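Local structure of OTU domain-containing protein wMelOTU (Wolbachia pipientis wMel, 6W9O) at residues P37-D40 and N41-V44; S52-F55 and D56-Q60; A72-L75 and R76-R80; I185-G188 and G189-E193. The protein is an OTU-family deubiquitinase, a cysteine protease that probably acts as a bacterial effector by removing ubiquitin from modified proteins. All blocks are in the same frame, centred on the assembly; numbering follows the deposited sequence. Where two conformers were deposited one is given.

Interaction 1: P37-D40 and N41-V44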
loop_
_atom_site.group_PDB
_atom_site.type_symbol
_atom_site.label_atom_id
_atom_site.label_comp_id
_atom_site.label_asym_id
_atom_site.label_seq_id
_atom_site.Cartn_x
_atom_site.Cartn_y
_atom_site.Cartn_z
ATOM N N PRO A 37 9.935 -15.401 -3.409
ATOM C CA PRO A 37 9.339 -15.283 -2.062
ATOM C C PRO A 37 7.811 -15.232 -2.064
ATOM O O PRO A 37 7.206 -14.607 -1.187
ATOM C CB PRO A 37 9.943 -13.972 -1.530
ATOM C CG PRO A 37 10.172 -13.153 -2.739
ATOM C CD PRO A 37 10.505 -14.125 -3.868
ATOM N N TYR A 38 7.169 -15.897 -3.027
ATOM C CA TYR A 38 5.714 -15.899 -3.137
ATOM C C TYR A 38 5.312 -17.113 -3.974
ATOM O O TYR A 38 6.166 -17.696 -4.660
ATOM C CB TYR A 38 5.184 -14.578 -3.767
ATOM C CG TYR A 38 5.942 -14.072 -4.958
ATOM C CD1 TYR A 38 6.944 -13.091 -4.798
ATOM C CD2 TYR A 38 5.718 -14.580 -6.230
ATOM C CE1 TYR A 38 7.646 -12.631 -5.865
ATOM C CE2 TYR A 38 6.436 -14.127 -7.321
ATOM C CZ TYR A 38 7.409 -13.142 -7.120
ATOM O OH TYR A 38 8.136 -12.676 -8.211
ATOM N N PRO A 39 4.044 -17.530 -3.927
ATOM C CA PRO A 39 3.625 -18.718 -4.676
ATOM C C PRO A 39 3.697 -18.492 -6.182
ATOM O O PRO A 39 3.685 -17.370 -6.690
ATOM C CB PRO A 39 2.164 -18.916 -4.253
ATOM C CG PRO A 39 2.064 -18.152 -2.921
ATOM C CD PRO A 39 2.966 -17.034 -3.047
ATOM N N ASP A 40 3.722 -19.613 -6.902
ATOM C CA ASP A 40 3.980 -19.569 -8.332
ATOM C C ASP A 40 2.849 -18.939 -9.129
ATOM O O ASP A 40 3.086 -18.552 -10.282
ATOM C CB ASP A 40 4.145 -20.992 -8.863
ATOM C CG ASP A 40 5.441 -21.651 -8.402
ATOM O OD1 ASP A 40 6.372 -20.920 -8.017
ATOM O OD2 ASP A 40 5.523 -22.898 -8.448
ATOM N N ASN A 41 1.654 -18.831 -8.558
ATOM C CA ASN A 41 0.576 -18.122 -9.256
ATOM C C ASN A 41 0.681 -16.617 -9.145
ATOM O O ASN A 41 -0.037 -15.923 -9.861
ATOM C CB ASN A 41 -0.820 -18.580 -8.789
ATOM C CG ASN A 41 -1.011 -18.495 -7.271
ATOM O OD1 ASN A 41 -0.226 -19.066 -6.516
ATOM N ND2 ASN A 41 -2.060 -17.803 -6.812
ATOM N N PHE A 42 1.599 -16.074 -8.327
ATOM C CA PHE A 42 1.724 -14.618 -8.222
ATOM C C PHE A 42 2.827 -14.107 -9.128
ATOM O O PHE A 42 3.710 -14.866 -9.543
ATOM C CB PHE A 42 2.017 -14.163 -6.772
ATOM C CG PHE A 42 0.781 -14.247 -5.872
ATOM C CD1 PHE A 42 0.040 -13.092 -5.565
ATOM C CD2 PHE A 42 0.393 -15.490 -5.355
ATOM C CE1 PHE A 42 -1.103 -13.176 -4.761
ATOM C CE2 PHE A 42 -0.700 -15.581 -4.598
ATOM C CZ PHE A 42 -1.458 -14.439 -4.261
ATOM N N TYR A 43 2.697 -12.854 -9.529
ATOM C CA TYR A 43 3.698 -12.254 -10.411
ATOM C C TYR A 43 3.796 -10.788 -10.053
ATOM O O TYR A 43 2.889 -10.222 -9.445
ATOM C CB TYR A 43 3.318 -12.425 -11.892
ATOM C CG TYR A 43 2.021 -11.741 -12.286
ATOM C CD1 TYR A 43 2.031 -10.502 -12.894
ATOM C CD2 TYR A 43 0.791 -12.361 -12.099
ATOM C CE1 TYR A 43 0.874 -9.867 -13.287
ATOM C CE2 TYR A 43 -0.368 -11.714 -12.484
ATOM C CZ TYR A 43 -0.334 -10.490 -13.070
ATOM O OH TYR A 43 -1.555 -9.891 -13.425
ATOM N N VAL A 44 4.935 -10.183 -10.410
ATOM C CA VAL A 44 5.145 -8.755 -10.213
ATOM C C VAL A 44 4.561 -7.974 -11.401
ATOM O O VAL A 44 4.998 -8.142 -12.538
ATOM C CB VAL A 44 6.640 -8.448 -10.006
ATOM C CG1 VAL A 44 6.793 -6.961 -9.736
ATOM C CG2 VAL A 44 7.171 -9.285 -8.840
HETATM O O HOH W 1 5.732 -16.602 -9.628
#
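Tyr-38 folds back over the strand that follows it and uses different parts of its ring on Phe-42 and Val-44. Its CD2 packs on Phe-42 CB at 3.8 Å, and its CE2 lies 3.6 Å from Phe-42 O. At the far end, Tyr-38 OH comes within 3.6 Å of Val-44 CG2, the two side chains crossing at about a right angle. The ring is brought round by an uncommon first torsion, with CG lodged between the backbone N and the carbonyl carbon (chi1 44°). Pro-39 completes the close packing: its ring runs beside the Phe-42 side chain, pointing the same way, with Pro-39 CD 3.8 Å from Phe-42 CD2. Phe-42 is the buried member, its ring also meeting Tyr-176 and, edge-to-face, His-183. The opposite character appears at the corner, where exposed Asp-40 turns its side chain outward. Here a water sits 2.7 Å from Phe-42 O and makes a weak, longer contact with Asp-40 O; it has more acceptors within reach than protons to give. Asn-41 stands between the two regimes: its OD1 lies 3.3 Å from Pro-39 CB, while ND2 is hydrogen-bonded to Asp-197 OD2. One backbone bond, from Phe-42 N to Pro-39 O at 3.0 Å, closes a type I beta turn from Pro-39 to Phe-42, which delivers the chain into 42-44, an outermost strand of the mixed sheet.

Interaction 2: S52-F55 and D56-Q60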
loop_
_atom_site.group_PDB
_atom_site.type_symbol
_atom_site.label_atom_id
_atom_site.label_comp_id
_atom_site.label_asym_id
_atom_site.label_seq_id
_atom_site.Cartn_x
_atom_site.Cartn_y
_atom_site.Cartn_z
ATOM N N SER A 52 3.754 8.075 -7.819
ATOM C CA SER A 52 2.606 7.463 -7.175
ATOM C C SER A 52 2.645 5.942 -7.193
ATOM O O SER A 52 1.600 5.312 -6.979
ATOM C CB SER A 52 1.321 7.952 -7.839
ATOM O OG SER A 52 1.170 9.349 -7.499
ATOM N N CYS A 53 3.833 5.328 -7.334
ATOM C CA CYS A 53 3.859 3.862 -7.435
ATOM C C CYS A 53 3.294 3.170 -6.208
ATOM O O CYS A 53 2.798 2.049 -6.332
ATOM C CB CYS A 53 5.288 3.362 -7.674
ATOM S SG CYS A 53 6.461 3.686 -6.321
ATOM N N PHE A 54 3.412 3.752 -5.000
ATOM C CA PHE A 54 2.844 3.067 -3.842
ATOM C C PHE A 54 1.348 2.992 -3.984
ATOM O O PHE A 54 0.747 1.910 -3.828
ATOM C CB PHE A 54 3.173 3.838 -2.528
ATOM C CG PHE A 54 2.417 3.304 -1.370
ATOM C CD1 PHE A 54 2.778 2.067 -0.794
ATOM C CD2 PHE A 54 1.293 3.957 -0.942
ATOM C CE1 PHE A 54 2.014 1.501 0.197
ATOM C CE2 PHE A 54 0.502 3.413 0.064
ATOM C CZ PHE A 54 0.859 2.158 0.629
ATOM N N PHE A 55 0.732 4.128 -4.285
ATOM C CA PHE A 55 -0.729 4.196 -4.395
ATOM C C PHE A 55 -1.224 3.345 -5.545
ATOM O O PHE A 55 -2.276 2.659 -5.424
ATOM C CB PHE A 55 -1.132 5.662 -4.589
ATOM C CG PHE A 55 -0.692 6.532 -3.425
ATOM C CD1 PHE A 55 -1.388 6.548 -2.238
ATOM C CD2 PHE A 55 0.462 7.301 -3.556
ATOM C CE1 PHE A 55 -0.959 7.302 -1.173
ATOM C CE2 PHE A 55 0.887 8.068 -2.482
ATOM C CZ PHE A 55 0.184 8.079 -1.310
ATOM N N ASP A 56 -0.509 3.374 -6.663
ATOM C CA ASP A 56 -0.921 2.580 -7.832
ATOM C C ASP A 56 -0.759 1.085 -7.562
ATOM O O ASP A 56 -1.591 0.274 -8.041
ATOM C CB ASP A 56 -0.089 2.990 -9.040
ATOM C CG ASP A 56 -0.669 2.466 -10.350
ATOM O OD1 ASP A 56 -1.876 2.738 -10.573
ATOM O OD2 ASP A 56 0.077 1.891 -11.194
ATOM N N SER A 57 0.282 0.679 -6.850
ATOM C CA SER A 57 0.438 -0.748 -6.520
ATOM C C SER A 57 -0.663 -1.201 -5.574
ATOM O O SER A 57 -1.309 -2.256 -5.795
ATOM C CB SER A 57 1.799 -0.959 -5.840
ATOM O OG SER A 57 2.850 -0.661 -6.742
ATOM N N PHE A 58 -0.956 -0.398 -4.542
ATOM C CA PHE A 58 -2.052 -0.713 -3.622
ATOM C C PHE A 58 -3.376 -0.791 -4.366
ATOM O O PHE A 58 -4.154 -1.725 -4.158
ATOM C CB PHE A 58 -2.108 0.381 -2.533
ATOM C CG PHE A 58 -3.067 0.097 -1.402
ATOM C CD1 PHE A 58 -2.592 -0.390 -0.169
ATOM C CD2 PHE A 58 -4.445 0.350 -1.543
ATOM C CE1 PHE A 58 -3.499 -0.667 0.866
ATOM C CE2 PHE A 58 -5.321 0.106 -0.473
ATOM C CZ PHE A 58 -4.812 -0.451 0.708
ATOM N N ARG A 59 -3.645 0.176 -5.242
ATOM C CA ARG A 59 -4.905 0.180 -6.021
ATOM C C ARG A 59 -5.066 -1.101 -6.818
ATOM O O ARG A 59 -6.190 -1.634 -6.909
ATOM C CB ARG A 59 -4.847 1.370 -7.024
ATOM C CG ARG A 59 -5.840 1.290 -8.194
ATOM C CD ARG A 59 -5.608 2.408 -9.164
ATOM N NE ARG A 59 -4.597 2.038 -10.149
ATOM C CZ ARG A 59 -4.796 1.246 -11.209
ATOM N NH1 ARG A 59 -5.971 0.644 -11.423
ATOM N NH2 ARG A 59 -3.797 1.058 -12.072
ATOM N N GLN A 60 -3.993 -1.548 -7.504
ATOM C CA GLN A 60 -4.162 -2.698 -8.387
ATOM C C GLN A 60 -4.435 -3.946 -7.584
ATOM O O GLN A 60 -5.267 -4.783 -7.991
ATOM C CB GLN A 60 -2.931 -2.878 -9.267
ATOM C CG GLN A 60 -2.812 -1.779 -10.362
ATOM C CD GLN A 60 -1.604 -2.044 -11.206
ATOM O OE1 GLN A 60 -1.481 -3.115 -11.807
ATOM N NE2 GLN A 60 -0.655 -1.091 -11.235
#
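Phe-54 and Phe-58, one helical turn apart, touch obliquely through Phe-54 CZ and Phe-58 CD1 at 4.4 Å, while CD2 of Phe-54 rests over the centre of the Phe-55 ring, 3.9 Å above its plane. Another flat group, the Arg-59 guanidinium, has Gln-60 CG over one face and Asp-56 OD1 in plane at its edge. All belong to the first turns of helix 53-66 of the OTU-like cysteine protease domain, which packs against strand 191-197 and against helices 72-84 and 126-137. The salt bridge is side-on: Arg-59 NE and NH2 both grip the single atom Asp-56 OD1, NE at 2.8 Å, from the same face of the carboxylate. A bend at chi3 (87°) curls the arginine back along the helix to make this possible. Asp-56 OD2 has its own donor, the backbone N of Ile-48, and a weak bond from Gln-60 NE2, which is also bonded to Gln-46 O. The carboxylate is thus fixed in rotation and ties the helix to the preceding loop. At the start of the helix, Cys-53 O is held twice, from opposite faces of its plane: by Ser-57 N at 2.9 Å and by Ser-57 OG at 2.7 Å.

Interaction 3: A72-L75 and R76-R80; sequences AEKL and RNDCR
Ala-72 to Leu-75 and Arg-76 to Cys-79 are joined by four successive helical backbone bonds, each N-H reaching the carbonyl four residues earlier, from Asp-78 N to Lys-74 O at 2.8 Å to the longer Cys-79 N to Leu-75 O at 3.2 Å. Lys-74 bends at chi2 (60°) and passes across Asp-78 at about a right angle, with Lys-74 CE 3.7 Å from Asp-78 OD1. The ammonium itself falls short of a salt bridge, Lys-74 NZ standing 4.1 Å from Asp-78 OD1. A water spans the gap, accepting from Lys-74 NZ and from Asn-77 ND2 and donating to Asp-78 OD1 at 2.6 Å. Against the other oxygen packs a methyl, Leu-75 CD2, 3.7 Å from Asp-78 OD2. Leu-75 also leans on Phe-55 and Leu-133, and Arg-76, extended from CG to NE, carries its guanidinium to Ser-52 OG and to the carbonyls of Ile-117 and Arg-122. With Lys-136 in a salt bridge to OD1, the Tyr-137 hydroxyl hydrogen-bonded to OD2, and the water and Lys-74 close by, the buried Asp-78 carboxylate is probably kept ionised, anchoring helix 72-84 to helix 126-137.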
loop_
_atom_site.group_PDB
_atom_site.type_symbol
_atom_site.label_atom_id
_atom_site.label_comp_id
_atom_site.label_asym_id
_atom_site.label_seq_id
_atom_site.Cartn_x
_atom_site.Cartn_y
_atom_site.Cartn_z
ATOM N N ALA A 72 -5.484 6.184 -7.987
ATOM C CA ALA A 72 -4.361 6.573 -7.155
ATOM C C ALA A 72 -4.584 7.954 -6.543
ATOM O O ALA A 72 -4.200 8.200 -5.373
ATOM C CB ALA A 72 -3.073 6.521 -7.994
ATOM N N GLU A 73 -5.206 8.858 -7.297
ATOM C CA GLU A 73 -5.523 10.184 -6.754
ATOM C C GLU A 73 -6.501 10.081 -5.595
ATOM O O GLU A 73 -6.376 10.809 -4.601
ATOM C CB GLU A 73 -6.061 11.117 -7.848
ATOM C CG GLU A 73 -6.442 12.471 -7.317
ATOM C CD GLU A 73 -7.001 13.384 -8.388
ATOM O OE1 GLU A 73 -6.983 14.614 -8.173
ATOM O OE2 GLU A 73 -7.466 12.874 -9.439
ATOM N N LYS A 74 -7.523 9.216 -5.722
ATOM C CA LYS A 74 -8.474 9.070 -4.632
ATOM C C LYS A 74 -7.786 8.517 -3.386
ATOM O O LYS A 74 -8.110 8.949 -2.280
ATOM C CB LYS A 74 -9.610 8.138 -5.086
ATOM C CG LYS A 74 -10.640 7.776 -3.972
ATOM C CD LYS A 74 -11.356 8.945 -3.389
ATOM C CE LYS A 74 -12.604 8.464 -2.606
ATOM N NZ LYS A 74 -13.304 9.645 -2.010
ATOM N N LEU A 75 -6.817 7.597 -3.551
ATOM C CA LEU A 75 -6.098 7.066 -2.393
ATOM C C LEU A 75 -5.292 8.168 -1.696
ATOM O O LEU A 75 -5.287 8.244 -0.458
ATOM C CB LEU A 75 -5.185 5.900 -2.778
ATOM C CG LEU A 75 -5.996 4.712 -3.291
ATOM C CD1 LEU A 75 -4.986 3.714 -3.837
ATOM C CD2 LEU A 75 -6.803 4.041 -2.155
ATOM N N ARG A 76 -4.661 9.074 -2.471
ATOM C CA ARG A 76 -4.002 10.230 -1.841
ATOM C C ARG A 76 -5.028 11.091 -1.123
ATOM O O ARG A 76 -4.792 11.551 -0.003
ATOM C CB ARG A 76 -3.251 11.071 -2.888
ATOM C CG ARG A 76 -1.998 10.381 -3.444
ATOM C CD ARG A 76 -1.352 11.301 -4.480
ATOM N NE ARG A 76 -0.079 10.745 -4.986
ATOM C CZ ARG A 76 1.092 10.859 -4.346
ATOM N NH1 ARG A 76 1.192 11.482 -3.151
ATOM N NH2 ARG A 76 2.179 10.327 -4.914
ATOM N N ASN A 77 -6.211 11.300 -1.737
ATOM C CA ASN A 77 -7.235 12.112 -1.070
ATOM C C ASN A 77 -7.728 11.467 0.233
ATOM O O ASN A 77 -8.053 12.184 1.189
ATOM C CB ASN A 77 -8.410 12.317 -2.011
ATOM C CG ASN A 77 -9.300 13.404 -1.515
ATOM O OD1 ASN A 77 -8.899 14.596 -1.505
ATOM N ND2 ASN A 77 -10.524 13.034 -1.096
ATOM N N ASP A 78 -7.777 10.135 0.282
ATOM C CA ASP A 78 -8.157 9.438 1.521
ATOM C C ASP A 78 -7.143 9.742 2.625
ATOM O O ASP A 78 -7.502 9.887 3.804
ATOM C CB ASP A 78 -8.128 7.914 1.304
ATOM C CG ASP A 78 -9.244 7.380 0.350
ATOM O OD1 ASP A 78 -10.313 8.033 0.211
ATOM O OD2 ASP A 78 -8.975 6.296 -0.224
ATOM N N CYS A 79 -5.882 9.929 2.236
ATOM C CA CYS A 79 -4.866 10.228 3.244
ATOM C C CYS A 79 -4.967 11.678 3.672
ATOM O O CYS A 79 -4.845 11.994 4.863
ATOM C CB CYS A 79 -3.474 9.917 2.664
ATOM S SG CYS A 79 -3.255 8.106 2.395
ATOM N N ARG A 80 -5.243 12.584 2.716
ATOM C CA ARG A 80 -5.516 13.967 3.081
ATOM C C ARG A 80 -6.676 14.048 4.058
ATOM O O ARG A 80 -6.626 14.786 5.046
ATOM C CB ARG A 80 -5.867 14.773 1.817
ATOM C CG ARG A 80 -6.301 16.172 2.096
ATOM C CD ARG A 80 -6.624 16.870 0.786
ATOM N NE ARG A 80 -7.303 18.131 1.011
ATOM C CZ ARG A 80 -6.691 19.316 0.934
ATOM N NH1 ARG A 80 -5.389 19.380 0.620
ATOM N NH2 ARG A 80 -7.378 20.440 1.155
HETATM O O HOH W 2 -11.222 10.459 -0.239
#

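Interaction 4: I185-G188 and G189-E193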
loop_
_atom_site.group_PDB
_atom_site.type_symbol
_atom_site.label_atom_id
_atom_site.label_comp_id
_atom_site.label_asym_id
_atom_site.label_seq_id
_atom_site.Cartn_x
_atom_site.Cartn_y
_atom_site.Cartn_z
ATOM N N ILE A 185 5.303 -5.325 -3.679
ATOM C CA ILE A 185 6.719 -5.695 -3.552
ATOM C C ILE A 185 7.571 -4.440 -3.595
ATOM O O ILE A 185 7.280 -3.506 -4.350
ATOM C CB ILE A 185 7.116 -6.777 -4.578
ATOM C CG1 ILE A 185 8.566 -7.260 -4.402
ATOM C CG2 ILE A 185 6.836 -6.351 -5.988
ATOM C CD1 ILE A 185 8.740 -8.743 -4.985
ATOM N N ASN A 186 8.557 -4.387 -2.706
ATOM C CA ASN A 186 9.408 -3.191 -2.481
ATOM C C ASN A 186 10.844 -3.567 -2.830
ATOM O O ASN A 186 11.558 -4.171 -2.019
ATOM C CB ASN A 186 9.243 -2.810 -1.011
ATOM C CG ASN A 186 10.092 -1.623 -0.562
ATOM O OD1 ASN A 186 10.478 -1.558 0.617
ATOM N ND2 ASN A 186 10.406 -0.709 -1.471
ATOM N N LYS A 187 11.301 -3.201 -4.031
ATOM C CA LYS A 187 12.669 -3.580 -4.386
ATOM C C LYS A 187 13.738 -2.805 -3.615
ATOM O O LYS A 187 14.835 -3.311 -3.403
ATOM C CB LYS A 187 12.895 -3.475 -5.884
ATOM C CG LYS A 187 12.751 -2.071 -6.406
ATOM C CD LYS A 187 13.292 -2.019 -7.855
ATOM C CE LYS A 187 12.835 -0.775 -8.574
ATOM N NZ LYS A 187 12.706 -1.057 -10.055
ATOM N N GLY A 188 13.386 -1.611 -3.156
ATOM C CA GLY A 188 14.370 -0.772 -2.469
ATOM C C GLY A 188 13.758 0.601 -2.276
ATOM O O GLY A 188 12.836 0.963 -3.009
ATOM N N GLY A 189 14.265 1.365 -1.313
ATOM C CA GLY A 189 13.729 2.701 -1.095
ATOM C C GLY A 189 12.245 2.659 -0.952
ATOM O O GLY A 189 11.664 1.736 -0.323
ATOM N N LEU A 190 11.585 3.645 -1.543
ATOM C CA LEU A 190 10.113 3.661 -1.591
ATOM C C LEU A 190 9.585 3.299 -2.979
ATOM O O LEU A 190 8.581 3.856 -3.433
ATOM C CB LEU A 190 9.557 5.019 -1.143
ATOM C CG LEU A 190 9.665 5.305 0.373
ATOM C CD1 LEU A 190 9.070 6.651 0.708
ATOM C CD2 LEU A 190 8.968 4.200 1.225
ATOM N N HIS A 191 10.270 2.376 -3.662
ATOM C CA HIS A 191 9.840 1.894 -4.980
ATOM C C HIS A 191 8.976 0.667 -4.793
ATOM O O HIS A 191 9.414 -0.301 -4.153
ATOM C CB HIS A 191 11.079 1.522 -5.787
ATOM C CG HIS A 191 11.898 2.712 -6.129
ATOM N ND1 HIS A 191 11.885 3.297 -7.383
ATOM C CD2 HIS A 191 12.787 3.418 -5.388
ATOM C CE1 HIS A 191 12.733 4.322 -7.389
ATOM N NE2 HIS A 191 13.251 4.445 -6.177
ATOM N N PHE A 192 7.768 0.686 -5.374
ATOM C CA PHE A 192 6.833 -0.423 -5.195
ATOM C C PHE A 192 6.244 -0.847 -6.527
ATOM O O PHE A 192 6.085 -0.047 -7.449
ATOM C CB PHE A 192 5.666 0.027 -4.298
ATOM C CG PHE A 192 6.119 0.389 -2.909
ATOM C CD1 PHE A 192 6.351 -0.606 -1.979
ATOM C CD2 PHE A 192 6.335 1.718 -2.576
ATOM C CE1 PHE A 192 6.835 -0.291 -0.720
ATOM C CE2 PHE A 192 6.842 2.076 -1.305
ATOM C CZ PHE A 192 7.087 1.053 -0.357
ATOM N N GLU A 193 5.871 -2.129 -6.593
ATOM C CA GLU A 193 5.072 -2.698 -7.682
ATOM C C GLU A 193 4.011 -3.560 -7.045
ATOM O O GLU A 193 4.180 -4.058 -5.929
ATOM C CB GLU A 193 5.936 -3.603 -8.566
ATOM C CG GLU A 193 6.964 -2.877 -9.475
ATOM C CD GLU A 193 8.275 -3.684 -9.611
ATOM O OE1 GLU A 193 8.876 -4.020 -8.569
ATOM O OE2 GLU A 193 8.695 -4.002 -10.727
HETATM O O HOH W 3 9.416 -2.848 -6.270
HETATM O O HOH W 4 11.298 0.623 2.198
#
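Asn-186 lies against the ring of Phe-192, amide and ring planes only 26° apart, with ND2 over one face and Asn-186 CB 3.5 Å from Phe-192 CE1. Its CG is set anti to the backbone N (chi1 178°), which carries the amide along the hairpin toward the turn. There ND2 makes two nearly straight bonds, to His-191 O at 2.9 Å and to Gly-189 O at 3.0 Å. Both acceptors lie close to the amide plane, although the nitrogen stands above the plane of each carbonyl. The ring beneath is itself met edge-to-face by Phe-54. His-191 points to the face shared with Ile-185 and Glu-193, and Lys-187 crosses it obliquely. The imidazole presents its edge to the turn, His-191 CD2 being 3.4 Å from Gly-188 O, and Trp-123 meets that ring edge-to-face. The same carbonyl accepts from His-191 N at 3.0 Å, closing a type II' turn that runs from Gly-188 to His-191, with Gly-189 at positive phi (52°). Farther along, Ile-185 and Glu-193 form an antiparallel hydrogen-bonded pair, Ile-185 N to Glu-193 O measuring 2.8 Å and the return bond from Glu-193 N to Ile-185 O 3.0 Å. The bond from Lys-187 N to His-191 O is long and weak, and Lys-187 N also donates to a water at 2.9 Å. The chemistry implies a firmly set amide: both N-H groups of the buried Asn-186 are used, fastening the carbonyls of Gly-189 and His-191, and these two bonds fix its rotation over the Phe-192 ring.

In the fold
Followed from the N terminus, the four contacts come in series, none nesting within or crossing another; each is a local closure of consecutive residues. Interaction 1 closes the turn into strand 42-44, interactions 2 and 3 span successive turns of helices 53-66 and 72-84, and interaction 4 closes the hairpin of strands 181-188 and 191-197. Interaction 1 packs on interaction 4 through Val-44, on the neighbouring strand of the same sheet, and through Tyr-38 from the preceding loop. Interaction 2 sits centrally, Cys-53 and Ser-57 against strand 191-197 and Phe-55 against Leu-75 of interaction 3. Interactions 1 and 3 lie on opposite sides of the chain's centre, their centres about 28 Å apart.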